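Local coordinates for protein actinorhodin polyketide putative beta-ketoacyl synthase 2 (Streptomyces coelicolor A3, PDB 1TQY) that probably works as the chain length factor of actinorhodin polyketide biosynthesis, a member of the beta-ketoacyl-ACP synthase family, at residues 297-302 with 327-332. Residues are numbered along the deposited sequence; the frame is centred on the assembly and turned at random.
Sequences EDVDVV and EGVPVT
V302 is bonded through both of its backbone polar groups to strand 330-332. Its N donates to P330 O at 3.0 Å with an N-H...O angle of 164°, and its O accepts from T332 N, also at 3.0 Å. Because one residue bonds to the two that flank its partner V331, the pairing is parallel. The carbonyls also receive CA-H...O contacts: V331 CA lies 3.4 Å from V302 O, and V301 CA makes a longer approach to P330 O.

The tight apolar part lies on the face carrying V302 and V331. V302 CG2 meets V329 CG1 at 3.7 Å, the two side chains crossing at about a right angle. With chi1 at 62°, V329 CG1 sits between its backbone N and carbonyl carbon and meets V302, while CG2, anti to N, reaches the V299-D300 backbone, 3.7 Å from V299 O. F324 of helix 310-324 packs against V299, V302 and V329, and I320 adds to the cover of V302. This helix links the two strands, making a beta-alpha-beta crossover within the thiolase-type fold of the C-terminal ketosynthase half; strand 391-398 pairs in parallel with the other edge of 301-303.

V301 and T332 meet more loosely, CG2 to CG2 at 4.2 Å, with I362 touching both. T332 OG1 is engaged by A363 O and T365 OG1, and CG2 is the side-chain atom facing V301. On the more open side, beside partly exposed D300 and P330, the proline ring lies next to the D300 carbonyl, its CD 3.3 Å from D300 O. The D300 side chain leaves its backbone away from 327-332, and OD1 accepts from the backbone N atoms of R390 and T391. Beyond this point the exposed ends 297-298 and 327-328 diverge towards solvent.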
loop_
_atom_site.group_PDB
_atom_site.type_symbol
_atom_site.label_atom_id
_atom_site.label_comp_id
_atom_site.label_asym_id
_atom_site.label_seq_id
_atom_site.Cartn_x
_atom_site.Cartn_y
_atom_site.Cartn_z
ATOM N N GLU B 297 -10.468 31.595 -1.711
ATOM C CA GLU B 297 -11.565 32.311 -2.369
ATOM C C GLU B 297 -12.011 31.672 -3.658
ATOM O O GLU B 297 -13.162 31.812 -4.068
ATOM C CB GLU B 297 -11.153 33.747 -2.698
ATOM C CG GLU B 297 -10.125 34.351 -1.770
ATOM C CD GLU B 297 -8.700 34.131 -2.258
ATOM O OE1 GLU B 297 -8.396 34.545 -3.401
ATOM O OE2 GLU B 297 -7.891 33.556 -1.492
ATOM N N ASP B 298 -11.081 30.994 -4.316
ATOM C CA ASP B 298 -11.371 30.351 -5.592
ATOM C C ASP B 298 -12.257 29.108 -5.474
ATOM O O ASP B 298 -12.984 28.772 -6.417
ATOM C CB ASP B 298 -10.053 30.007 -6.285
ATOM C CG ASP B 298 -9.209 31.246 -6.582
ATOM O OD1 ASP B 298 -7.972 31.108 -6.725
ATOM O OD2 ASP B 298 -9.780 32.358 -6.688
ATOM N N VAL B 299 -12.202 28.433 -4.327
ATOM C CA VAL B 299 -12.997 27.219 -4.120
ATOM C C VAL B 299 -14.495 27.495 -4.061
ATOM O O VAL B 299 -14.951 28.338 -3.295
ATOM C CB VAL B 299 -12.584 26.477 -2.834
ATOM C CG1 VAL B 299 -13.337 25.133 -2.739
ATOM C CG2 VAL B 299 -11.108 26.239 -2.843
ATOM N N ASP B 300 -15.252 26.747 -4.854
ATOM C CA ASP B 300 -16.690 26.913 -4.931
ATOM C C ASP B 300 -17.461 25.882 -4.129
ATOM O O ASP B 300 -18.627 26.091 -3.811
ATOM C CB ASP B 300 -17.122 26.853 -6.395
ATOM C CG ASP B 300 -16.500 27.952 -7.219
ATOM O OD1 ASP B 300 -16.108 27.681 -8.381
ATOM O OD2 ASP B 300 -16.407 29.093 -6.704
ATOM N N VAL B 301 -16.819 24.769 -3.802
ATOM C CA VAL B 301 -17.500 23.729 -3.045
ATOM C C VAL B 301 -16.528 22.752 -2.403
ATOM O O VAL B 301 -15.524 22.363 -3.007
ATOM C CB VAL B 301 -18.479 22.943 -3.942
ATOM C CG1 VAL B 301 -17.732 22.308 -5.097
ATOM C CG2 VAL B 301 -19.202 21.883 -3.127
ATOM N N VAL B 302 -16.843 22.361 -1.176
ATOM C CA VAL B 302 -16.011 21.438 -0.430
ATOM C C VAL B 302 -16.728 20.123 -0.145
ATOM O O VAL B 302 -17.770 20.099 0.524
ATOM C CB VAL B 302 -15.584 22.057 0.908
ATOM C CG1 VAL B 302 -14.770 21.065 1.706
ATOM C CG2 VAL B 302 -14.801 23.333 0.655
ATOM N N GLU B 327 -19.191 29.199 7.406
ATOM C CA GLU B 327 -20.239 29.306 6.388
ATOM C C GLU B 327 -19.641 29.982 5.132
ATOM O O GLU B 327 -20.366 30.506 4.280
ATOM C CB GLU B 327 -21.435 30.135 6.885
ATOM C CG GLU B 327 -22.216 29.572 8.063
ATOM C CD GLU B 327 -21.635 29.985 9.422
ATOM O OE1 GLU B 327 -20.903 31.001 9.475
ATOM O OE2 GLU B 327 -21.926 29.304 10.433
ATOM N N GLY B 328 -18.314 29.965 5.025
ATOM C CA GLY B 328 -17.634 30.610 3.908
ATOM C C GLY B 328 -17.616 29.892 2.565
ATOM O O GLY B 328 -17.153 30.444 1.568
ATOM N N VAL B 329 -18.117 28.665 2.529
ATOM C CA VAL B 329 -18.131 27.911 1.295
ATOM C C VAL B 329 -19.128 26.771 1.397
ATOM O O VAL B 329 -19.314 26.193 2.462
ATOM C CB VAL B 329 -16.695 27.379 0.972
ATOM C CG1 VAL B 329 -16.227 26.426 2.071
ATOM C CG2 VAL B 329 -16.663 26.719 -0.393
ATOM N N PRO B 330 -19.827 26.470 0.291
ATOM C CA PRO B 330 -20.797 25.377 0.325
ATOM C C PRO B 330 -20.086 24.096 0.715
ATOM O O PRO B 330 -18.990 23.821 0.231
ATOM C CB PRO B 330 -21.310 25.330 -1.111
ATOM C CG PRO B 330 -21.287 26.779 -1.507
ATOM C CD PRO B 330 -19.936 27.235 -0.966
ATOM N N VAL B 331 -20.690 23.325 1.604
ATOM C CA VAL B 331 -20.086 22.067 2.005
ATOM C C VAL B 331 -21.123 21.000 1.719
ATOM O O VAL B 331 -22.320 21.240 1.861
ATOM C CB VAL B 331 -19.750 22.027 3.514
ATOM C CG1 VAL B 331 -19.193 20.649 3.883
ATOM C CG2 VAL B 331 -18.736 23.107 3.855
ATOM N N THR B 332 -20.673 19.825 1.301
ATOM C CA THR B 332 -21.603 18.744 1.027
ATOM C C THR B 332 -20.987 17.385 1.325
ATOM O O THR B 332 -19.767 17.219 1.303
ATOM C CB THR B 332 -22.128 18.805 -0.431
ATOM O OG1 THR B 332 -23.132 17.799 -0.605
ATOM C CG2 THR B 332 -21.011 18.550 -1.427
#